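Local coordinates for protein 7,8-dihydro-6-hydroxymethylpterin pyrophosphokinase-dihydropteroate synthase (Plasmodium falciparum, PDB 6JWS) that probably catalyses two successive steps of folate biosynthesis, pyrophosphorylation of 6-hydroxymethyl-7,8-dihydropterin by ATP and its condensation with 4-aminobenzoate to 7,8-dihydropteroate, at residues Ser383-Leu395 / Lys681-Lys694. The protein carries 1 engineered substitution. Sequence-based numbering, arbitrary orientation.
Sequences SYLKEKTNIVGIL and KVDLIRVHDVLETK. With MG (magnesium ion), chain O; PT1 (pteroic acid), chain I.
Asp-683 OD1 is gripped by Lys-386 N and by a water that also donates to Lys-388 O. The bond from Lys-386 N to Asp-683 OD1 is 2.9 Å long and runs nearly along the C-O axis of the carboxylate. Asp-683 OD2 forms a salt bridge with Lys-386 NZ (2.8 Å), met on the syn side. Leu-602 N also bonds Asp-683 OD2, and Lys-386 NZ also reaches Tyr-600 O. Thr-389 OG1 donates to Val-682 O at 2.7 Å, in the carbonyl plane. Beyond it, strands 390-395 and 684-687 pair in parallel. Val-392 N to Ile-685 O is the shortest of their backbone bonds, at 2.6 Å. On one side of the sheet, Ile-391 CG2 meets Val-687 CG2 at 3.6 Å, and Ile-391 CD1 packs on Thr-693 and Lys-694 of the helix. At the strand end, Ile-394 CD1 sits over the His-688 ring, 3.6 Å from its centroid. Ile-394 CG1 lies over one face of the Arg-686 guanidinium. The pterin of pteroic acid lies over the opposite face, and Asp-430 forms a salt bridge with Arg-686 NE. This is the first-to-last strand closure of a TIM barrel, with the pterin pocket of dihydropteroate synthase at its C-terminal end.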
ATOM      1  N   SER B 383       7.016 -21.283  -8.457  1.00 16.74           N
ATOM      2  CA  SER B 383       6.622 -20.072  -7.746  1.00 15.52           C
ATOM      3  C   SER B 383       5.865 -19.202  -8.742  1.00 14.89           C
ATOM      4  O   SER B 383       6.321 -19.019  -9.867  1.00 15.11           O
ATOM      5  CB  SER B 383       7.819 -19.301  -7.194  1.00 15.24           C
ATOM      6  OG  SER B 383       8.490 -19.986  -6.141  1.00 14.77           O
ATOM      7  N   TYR B 384       4.710 -18.682  -8.340  1.00 14.31           N
ATOM      8  CA  TYR B 384       3.980 -17.788  -9.219  1.00 14.34           C
ATOM      9  C   TYR B 384       4.561 -16.388  -9.074  1.00 13.60           C
ATOM     10  O   TYR B 384       4.586 -15.850  -7.961  1.00 12.30           O
ATOM     11  CB  TYR B 384       2.489 -17.772  -8.860  1.00 16.78           C
ATOM     12  CG  TYR B 384       1.829 -19.112  -9.040  1.00 18.74           C
ATOM     13  CD1 TYR B 384       1.579 -19.615 -10.303  1.00 18.29           C
ATOM     14  CD2 TYR B 384       1.547 -19.915  -7.943  1.00 21.26           C
ATOM     15  CE1 TYR B 384       1.035 -20.872 -10.475  1.00 20.60           C
ATOM     16  CE2 TYR B 384       0.971 -21.165  -8.096  1.00 23.27           C
ATOM     17  CZ  TYR B 384       0.719 -21.641  -9.368  1.00 24.16           C
ATOM     18  OH  TYR B 384       0.143 -22.867  -9.526  1.00 28.15           O
ATOM     19  N   LEU B 385       5.022 -15.818 -10.200  1.00 12.30           N
ATOM     20  CA  LEU B 385       5.606 -14.492 -10.163  1.00 12.07           C
ATOM     21  C   LEU B 385       4.611 -13.535  -9.509  1.00 12.34           C
ATOM     22  O   LEU B 385       3.438 -13.508  -9.877  1.00 12.02           O
ATOM     23  CB  LEU B 385       5.940 -14.028 -11.586  1.00 12.38           C
ATOM     24  CG  LEU B 385       6.812 -12.771 -11.627  1.00 11.87           C
ATOM     25  CD1 LEU B 385       8.162 -13.056 -10.984  1.00 11.48           C
ATOM     26  CD2 LEU B 385       7.008 -12.274 -13.044  1.00 11.58           C
ATOM     27  N   LYS B 386       5.094 -12.761  -8.535  1.00 12.23           N
ATOM     28  CA  LYS B 386       4.352 -11.658  -7.928  1.00 13.23           C
ATOM     29  C   LYS B 386       3.323 -12.144  -6.899  1.00 13.90           C
ATOM     30  O   LYS B 386       2.573 -11.325  -6.384  1.00 14.08           O
ATOM     31  CB  LYS B 386       3.740 -10.654  -8.930  1.00 12.95           C
ATOM     32  CG  LYS B 386       4.680  -9.925  -9.899  1.00 12.76           C
ATOM     33  CD  LYS B 386       6.032  -9.533  -9.326  1.00 12.87           C
ATOM     34  CE  LYS B 386       7.047  -9.080 -10.362  1.00 13.82           C
ATOM     35  NZ  LYS B 386       8.367  -8.787  -9.730  1.00 13.53           N
ATOM     36  N   GLU B 387       3.299 -13.441  -6.566  1.00 14.59           N
ATOM     37  CA  GLU B 387       2.295 -13.936  -5.628  1.00 17.25           C
ATOM     38  C   GLU B 387       2.798 -14.071  -4.189  1.00 17.73           C
ATOM     39  O   GLU B 387       1.996 -14.306  -3.286  1.00 18.66           O
ATOM     40  CB  GLU B 387       1.687 -15.253  -6.097  1.00 17.97           C
ATOM     41  CG  GLU B 387       0.659 -15.033  -7.189  1.00 21.12           C
ATOM     42  CD  GLU B 387      -0.226 -16.237  -7.484  1.00 24.75           C
ATOM     43  OE1 GLU B 387      -0.283 -17.195  -6.628  1.00 25.52           O
ATOM     44  OE2 GLU B 387      -0.850 -16.230  -8.571  1.00 25.62           O
ATOM     45  N   LYS B 388       4.104 -13.874  -3.962  1.00 18.07           N
ATOM     46  CA  LYS B 388       4.667 -13.998  -2.628  1.00 18.27           C
ATOM     47  C   LYS B 388       5.961 -13.195  -2.515  1.00 16.41           C
ATOM     48  O   LYS B 388       6.791 -13.234  -3.414  1.00 16.85           O
ATOM     49  CB  LYS B 388       4.966 -15.479  -2.377  1.00 20.77           C
ATOM     50  CG  LYS B 388       5.044 -15.889  -0.918  1.00 25.96           C
ATOM     51  CD  LYS B 388       6.202 -16.839  -0.651  1.00 30.25           C
ATOM     52  CE  LYS B 388       5.997 -17.638   0.620  1.00 34.07           C
ATOM     53  NZ  LYS B 388       7.260 -17.789   1.382  1.00 38.83           N
ATOM     54  N   THR B 389       6.134 -12.495  -1.390  1.00 15.12           N
ATOM     55  CA  THR B 389       7.394 -11.887  -0.997  1.00 14.36           C
ATOM     56  C   THR B 389       8.133 -12.857  -0.075  1.00 15.07           C
ATOM     57  O   THR B 389       7.730 -13.055   1.072  1.00 15.57           O
ATOM     58  CB  THR B 389       7.158 -10.513  -0.354  1.00 13.90           C
ATOM     59  OG1 THR B 389       6.524  -9.675  -1.318  1.00 13.52           O
ATOM     60  CG2 THR B 389       8.425  -9.831   0.118  1.00 13.20           C
ATOM     61  N   ASN B 390       9.203 -13.471  -0.598  1.00 14.73           N
ATOM     62  CA  ASN B 390      10.007 -14.451   0.115  1.00 14.37           C
ATOM     63  C   ASN B 390      11.114 -13.749   0.911  1.00 13.78           C
ATOM     64  O   ASN B 390      11.718 -12.775   0.447  1.00 13.11           O
ATOM     65  CB  ASN B 390      10.633 -15.466  -0.852  1.00 15.67           C
ATOM     66  CG  ASN B 390       9.619 -16.364  -1.529  1.00 18.60           C
ATOM     67  OD1 ASN B 390       8.947 -17.166  -0.876  1.00 20.38           O
ATOM     68  ND2 ASN B 390       9.460 -16.212  -2.836  1.00 18.48           N
ATOM     69  N   ILE B 391      11.391 -14.271   2.112  1.00 12.66           N
ATOM     70  CA  ILE B 391      12.457 -13.737   2.936  1.00 12.59           C
ATOM     71  C   ILE B 391      13.740 -14.517   2.674  1.00 12.37           C
ATOM     72  O   ILE B 391      13.757 -15.749   2.714  1.00 12.08           O
ATOM     73  CB  ILE B 391      12.080 -13.752   4.423  1.00 13.38           C
ATOM     74  CG1 ILE B 391      10.937 -12.771   4.695  1.00 13.60           C
ATOM     75  CG2 ILE B 391      13.314 -13.409   5.253  1.00 13.88           C
ATOM     76  CD1 ILE B 391      10.303 -12.909   6.060  1.00 12.81           C
ATOM     77  N   VAL B 392      14.804 -13.781   2.349  1.00 11.55           N
ATOM     78  CA  VAL B 392      16.117 -14.382   2.201  1.00 10.59           C
ATOM     79  C   VAL B 392      16.930 -13.928   3.403  1.00 10.33           C
ATOM     80  O   VAL B 392      17.178 -12.736   3.561  1.00 10.13           O
ATOM     81  CB  VAL B 392      16.797 -13.963   0.876  1.00 10.55           C
ATOM     82  CG1 VAL B 392      18.161 -14.637   0.730  1.00 10.30           C
ATOM     83  CG2 VAL B 392      15.922 -14.293  -0.333  1.00  9.90           C
ATOM     84  N   GLY B 393      17.267 -14.872   4.286  1.00 10.74           N
ATOM     85  CA  GLY B 393      18.026 -14.544   5.493  1.00 10.57           C
ATOM     86  C   GLY B 393      19.530 -14.534   5.216  1.00 10.82           C
ATOM     87  O   GLY B 393      20.030 -15.362   4.455  1.00  9.97           O
ATOM     88  N   ILE B 394      20.228 -13.555   5.799  1.00 11.55           N
ATOM     89  CA  ILE B 394      21.614 -13.271   5.444  1.00 12.86           C
ATOM     90  C   ILE B 394      22.539 -13.966   6.446  1.00 14.32           C
ATOM     91  O   ILE B 394      22.397 -13.784   7.648  1.00 13.47           O
ATOM     92  CB  ILE B 394      21.892 -11.752   5.442  1.00 11.95           C
ATOM     93  CG1 ILE B 394      21.123 -10.994   4.363  1.00 11.52           C
ATOM     94  CG2 ILE B 394      23.390 -11.467   5.347  1.00 12.62           C
ATOM     95  CD1 ILE B 394      21.059  -9.497   4.615  1.00 10.68           C
ATOM     96  N   LEU B 395      23.497 -14.749   5.940  1.00 16.44           N
ATOM     97  CA  LEU B 395      24.583 -15.245   6.772  1.00 17.75           C
ATOM     98  C   LEU B 395      25.916 -14.818   6.165  1.00 17.51           C
ATOM     99  O   LEU B 395      26.387 -15.424   5.218  1.00 16.15           O
ATOM    100  CB  LEU B 395      24.519 -16.770   6.902  1.00 19.03           C
ATOM    101  CG  LEU B 395      25.628 -17.347   7.783  1.00 22.82           C
ATOM    102  CD1 LEU B 395      25.377 -17.021   9.247  1.00 26.00           C
ATOM    103  CD2 LEU B 395      25.745 -18.851   7.603  1.00 24.74           C
ATOM    104  N   LYS B 681       4.953  -6.229  -4.497  1.00 10.96           N
ATOM    105  CA  LYS B 681       4.996  -7.632  -4.897  1.00 11.50           C
ATOM    106  C   LYS B 681       6.410  -8.074  -5.275  1.00 11.12           C
ATOM    107  O   LYS B 681       6.566  -8.984  -6.086  1.00 11.30           O
ATOM    108  CB  LYS B 681       3.965  -7.928  -5.986  1.00 13.61           C
ATOM    109  CG  LYS B 681       2.534  -7.580  -5.584  1.00 16.51           C
ATOM    110  CD  LYS B 681       1.493  -7.887  -6.629  1.00 20.86           C
ATOM    111  CE  LYS B 681       0.117  -8.058  -6.010  1.00 23.28           C
ATOM    112  NZ  LYS B 681      -0.926  -7.647  -6.974  1.00 27.97           N
ATOM    113  N   VAL B 682       7.420  -7.457  -4.647  1.00  9.53           N
ATOM    114  CA  VAL B 682       8.797  -7.898  -4.755  1.00  9.17           C
ATOM    115  C   VAL B 682       8.855  -9.386  -4.392  1.00  9.00           C
ATOM    116  O   VAL B 682       8.283  -9.812  -3.398  1.00  9.20           O
ATOM    117  CB  VAL B 682       9.699  -7.060  -3.829  1.00  8.40           C
ATOM    118  CG1 VAL B 682      11.140  -7.535  -3.894  1.00  8.20           C
ATOM    119  CG2 VAL B 682       9.591  -5.584  -4.152  1.00  8.20           C
ATOM    120  N   ASP B 683       9.547 -10.175  -5.208  1.00  8.86           N
ATOM    121  CA  ASP B 683       9.563 -11.623  -5.060  1.00  8.84           C
ATOM    122  C   ASP B 683      10.458 -12.095  -3.911  1.00  8.78           C
ATOM    123  O   ASP B 683      10.117 -13.063  -3.236  1.00  9.28           O
ATOM    124  CB  ASP B 683       9.929 -12.264  -6.392  1.00  8.82           C
ATOM    125  CG  ASP B 683       8.967 -11.834  -7.492  1.00  9.08           C
ATOM    126  OD1 ASP B 683       7.820 -12.357  -7.508  1.00  9.37           O
ATOM    127  OD2 ASP B 683       9.357 -10.978  -8.310  1.00  8.71           O
ATOM    128  N   LEU B 684      11.618 -11.466  -3.701  1.00  8.73           N
ATOM    129  CA  LEU B 684      12.491 -11.875  -2.602  1.00  8.98           C
ATOM    130  C   LEU B 684      13.123 -10.636  -1.988  1.00  9.13           C
ATOM    131  O   LEU B 684      13.506  -9.715  -2.722  1.00  9.07           O
ATOM    132  CB  LEU B 684      13.594 -12.837  -3.062  1.00  8.75           C
ATOM    133  CG  LEU B 684      13.121 -14.169  -3.660  1.00  9.60           C
ATOM    134  CD1 LEU B 684      13.030 -14.060  -5.181  1.00  9.99           C
ATOM    135  CD2 LEU B 684      14.054 -15.319  -3.298  1.00  9.26           C
ATOM    136  N   ILE B 685      13.235 -10.649  -0.652  1.00  8.62           N
ATOM    137  CA  ILE B 685      13.929  -9.591   0.056  1.00  8.93           C
ATOM    138  C   ILE B 685      14.997 -10.237   0.945  1.00  9.50           C
ATOM    139  O   ILE B 685      14.766 -11.274   1.598  1.00  9.75           O
ATOM    140  CB  ILE B 685      12.941  -8.676   0.826  1.00  8.79           C
ATOM    141  CG1 ILE B 685      12.089  -9.468   1.828  1.00  8.65           C
ATOM    142  CG2 ILE B 685      12.044  -7.901  -0.145  1.00  8.49           C
ATOM    143  CD1 ILE B 685      11.235  -8.610   2.768  1.00  8.54           C
ATOM    144  N   ARG B 686      16.180  -9.614   0.940  1.00  9.29           N
ATOM    145  CA  ARG B 686      17.375 -10.162   1.554  1.00  9.70           C
ATOM    146  C   ARG B 686      17.589  -9.390   2.847  1.00  9.81           C
ATOM    147  O   ARG B 686      17.854  -8.189   2.791  1.00  9.85           O
ATOM    148  CB  ARG B 686      18.570  -9.954   0.605  1.00  9.88           C
ATOM    149  CG  ARG B 686      19.869 -10.606   1.053  1.00 10.09           C
ATOM    150  CD  ARG B 686      20.977 -10.218   0.080  1.00 11.20           C
ATOM    151  NE  ARG B 686      22.253 -10.722   0.548  1.00 11.27           N
ATOM    152  CZ  ARG B 686      23.096 -10.054   1.329  1.00 11.54           C
ATOM    153  NH1 ARG B 686      22.830  -8.815   1.706  1.00 12.02           N
ATOM    154  NH2 ARG B 686      24.239 -10.616   1.684  1.00 11.49           N
ATOM    155  N   VAL B 687      17.430 -10.060   3.991  1.00  9.69           N
ATOM    156  CA  VAL B 687      17.334  -9.315   5.237  1.00 10.22           C
ATOM    157  C   VAL B 687      18.195  -9.958   6.328  1.00 10.78           C
ATOM    158  O   VAL B 687      18.414 -11.181   6.331  1.00 10.82           O
ATOM    159  CB  VAL B 687      15.862  -9.135   5.683  1.00 10.75           C
ATOM    160  CG1 VAL B 687      15.025  -8.376   4.649  1.00  9.41           C
ATOM    161  CG2 VAL B 687      15.198 -10.463   6.063  1.00 10.20           C
ATOM    162  N   HIS B 688      18.683  -9.125   7.259  1.00 11.43           N
ATOM    163  CA  HIS B 688      19.333  -9.640   8.461  1.00 13.36           C
ATOM    164  C   HIS B 688      18.306 -10.027   9.531  1.00 14.47           C
ATOM    165  O   HIS B 688      18.577 -10.881  10.369  1.00 16.04           O
ATOM    166  CB  HIS B 688      20.254  -8.590   9.088  1.00 13.71           C
ATOM    167  CG  HIS B 688      21.359  -8.136   8.202  1.00 14.31           C
ATOM    168  ND1 HIS B 688      21.204  -7.069   7.324  1.00 14.39           N
ATOM    169  CD2 HIS B 688      22.635  -8.571   8.070  1.00 14.18           C
ATOM    170  CE1 HIS B 688      22.345  -6.862   6.692  1.00 14.20           C
ATOM    171  NE2 HIS B 688      23.233  -7.776   7.123  1.00 14.48           N
ATOM    172  N   ASP B 689      17.148  -9.360   9.540  1.00 14.57           N
ATOM    173  CA  ASP B 689      16.214  -9.429  10.656  1.00 14.45           C
ATOM    174  C   ASP B 689      14.995 -10.244  10.219  1.00 14.45           C
ATOM    175  O   ASP B 689      13.990  -9.692   9.789  1.00 13.93           O
ATOM    176  CB  ASP B 689      15.941  -8.020  11.189  1.00 14.25           C
ATOM    177  CG  ASP B 689      17.198  -7.268  11.635  1.00 15.28           C
ATOM    178  OD1 ASP B 689      17.671  -7.534  12.761  1.00 15.54           O
ATOM    179  OD2 ASP B 689      17.713  -6.401  10.860  1.00 14.84           O
ATOM    180  N   VAL B 690      15.109 -11.575  10.322  1.00 14.45           N
ATOM    181  CA  VAL B 690      14.164 -12.491   9.710  1.00 15.20           C
ATOM    182  C   VAL B 690      12.860 -12.502  10.519  1.00 17.29           C
ATOM    183  O   VAL B 690      11.780 -12.421   9.931  1.00 17.19           O
ATOM    184  CB  VAL B 690      14.756 -13.908   9.549  1.00 14.11           C
ATOM    185  CG1 VAL B 690      13.710 -14.889   9.032  1.00 13.91           C
ATOM    186  CG2 VAL B 690      15.984 -13.939   8.648  1.00 13.35           C
ATOM    187  N   LEU B 691      12.966 -12.586  11.862  1.00 16.68           N
ATOM    188  CA  LEU B 691      11.789 -12.675  12.712  1.00 15.83           C
ATOM    189  C   LEU B 691      10.968 -11.401  12.551  1.00 14.05           C
ATOM    190  O   LEU B 691       9.747 -11.453  12.461  1.00 13.42           O
ATOM    191  CB  LEU B 691      12.209 -12.868  14.175  1.00 17.86           C
ATOM    192  CG  LEU B 691      11.058 -12.784  15.182  1.00 21.36           C
ATOM    193  CD1 LEU B 691      11.300 -13.716  16.377  1.00 22.02           C
ATOM    194  CD2 LEU B 691      10.821 -11.329  15.645  1.00 20.43           C
ATOM    195  N   GLU B 692      11.652 -10.257  12.541  1.00 13.25           N
ATOM    196  CA  GLU B 692      10.978  -8.976  12.437  1.00 13.33           C
ATOM    197  C   GLU B 692      10.232  -8.884  11.099  1.00 13.51           C
ATOM    198  O   GLU B 692       9.066  -8.508  11.051  1.00 13.19           O
ATOM    199  CB  GLU B 692      12.014  -7.862  12.586  1.00 13.94           C
ATOM    200  CG  GLU B 692      12.718  -7.847  13.937  1.00 14.59           C
ATOM    201  CD  GLU B 692      14.019  -8.638  14.038  1.00 16.13           C
ATOM    202  OE1 GLU B 692      14.064  -9.806  13.586  1.00 15.07           O
ATOM    203  OE2 GLU B 692      15.008  -8.071  14.557  1.00 17.62           O
ATOM    204  N   THR B 693      10.910  -9.251  10.003  1.00 13.44           N
ATOM    205  CA  THR B 693      10.374  -9.126   8.656  1.00 13.36           C
ATOM    206  C   THR B 693       9.172 -10.057   8.480  1.00 13.68           C
ATOM    207  O   THR B 693       8.144  -9.666   7.923  1.00 13.24           O
ATOM    208  CB  THR B 693      11.484  -9.380   7.619  1.00 12.70           C
ATOM    209  OG1 THR B 693      12.547  -8.460   7.896  1.00 11.40           O
ATOM    210  CG2 THR B 693      11.010  -9.206   6.193  1.00 12.11           C
ATOM    211  N   LYS B 694       9.315 -11.305   8.947  1.00 14.75           N
ATOM    212  CA  LYS B 694       8.237 -12.281   8.865  1.00 16.00           C
ATOM    213  C   LYS B 694       6.998 -11.802   9.629  1.00 16.00           C
ATOM    214  O   LYS B 694       5.874 -12.090   9.213  1.00 17.03           O
ATOM    215  CB  LYS B 694       8.705 -13.625   9.432  1.00 17.07           C
ATOM    216  CG  LYS B 694       7.763 -14.804   9.206  1.00 18.82           C
ATOM    217  CD  LYS B 694       7.520 -15.084   7.737  1.00 22.01           C
ATOM    218  CE  LYS B 694       6.898 -16.437   7.460  1.00 24.15           C
ATOM    219  NZ  LYS B 694       5.624 -16.614   8.193  1.00 26.14           N
TER
HETATM  220 MG    MG O 807      17.145  -8.471  14.792  1.00 12.45          MG
HETATM  221  C2  PT1 I 801      22.368  -7.065  -2.350  1.00  8.52           C
HETATM  222  C3  PT1 I 801      23.537  -7.425  -1.546  1.00  8.58           C
HETATM  223  C5  PT1 I 801      24.124  -8.744  -1.805  1.00  8.38           C
HETATM  224  N6  PT1 I 801      24.069  -6.613  -0.602  1.00  9.25           N
HETATM  225  C7  PT1 I 801      22.483  -9.130  -3.508  1.00  8.49           C
HETATM  226  N9  PT1 I 801      23.564  -9.534  -2.766  1.00  8.42           N
HETATM  227  C10 PT1 I 801      25.174  -7.015   0.081  1.00  9.10           C
HETATM  228  N11 PT1 I 801      21.949  -9.946  -4.488  1.00  8.25           N
HETATM  229  C12 PT1 I 801      25.751  -8.250  -0.183  1.00  8.68           C
HETATM  230  C21 PT1 I 801      25.296   0.367   2.053  1.00 11.14           C
HETATM  231  O22 PT1 I 801      25.073   0.622   3.268  1.00 12.07           O
HETATM  232  O1  PT1 I 801      21.784  -5.874  -2.171  1.00  8.65           O
HETATM  233  N4  PT1 I 801      21.895  -7.925  -3.278  1.00  8.46           N
HETATM  234  N8  PT1 I 801      25.212  -9.087  -1.095  1.00  8.24           N
HETATM  235  C13 PT1 I 801      25.778  -6.077   1.092  1.00  9.75           C
HETATM  236  N14 PT1 I 801      26.413  -4.945   0.364  1.00 10.13           N
HETATM  237  C15 PT1 I 801      26.160  -3.673   0.751  1.00 10.05           C
HETATM  238  C16 PT1 I 801      26.152  -2.631  -0.201  1.00  9.83           C
HETATM  239  C17 PT1 I 801      25.913  -3.414   2.139  1.00  9.72           C
HETATM  240  C18 PT1 I 801      25.872  -1.312   0.231  1.00 10.20           C
HETATM  241  C19 PT1 I 801      25.654  -2.085   2.558  1.00 10.02           C
HETATM  242  C20 PT1 I 801      25.614  -1.041   1.601  1.00 10.55           C
HETATM  243  O23 PT1 I 801      25.247   1.281   1.214  1.00 11.41           O
HETATM  244  O   HOH W   1      -0.377 -10.834  -7.718  1.00 46.24           O
HETATM  245  O   HOH W   2       7.085 -14.353  -5.792  1.00 11.77           O
HETATM  246  O   HOH W   3       5.592 -11.209  -4.841  1.00 24.37           O
HETATM  247  O   HOH W   4      16.541  -9.092  17.029  1.00 42.67           O
HETATM  248  O   HOH W   5      16.322 -10.380  14.163  1.00 17.43           O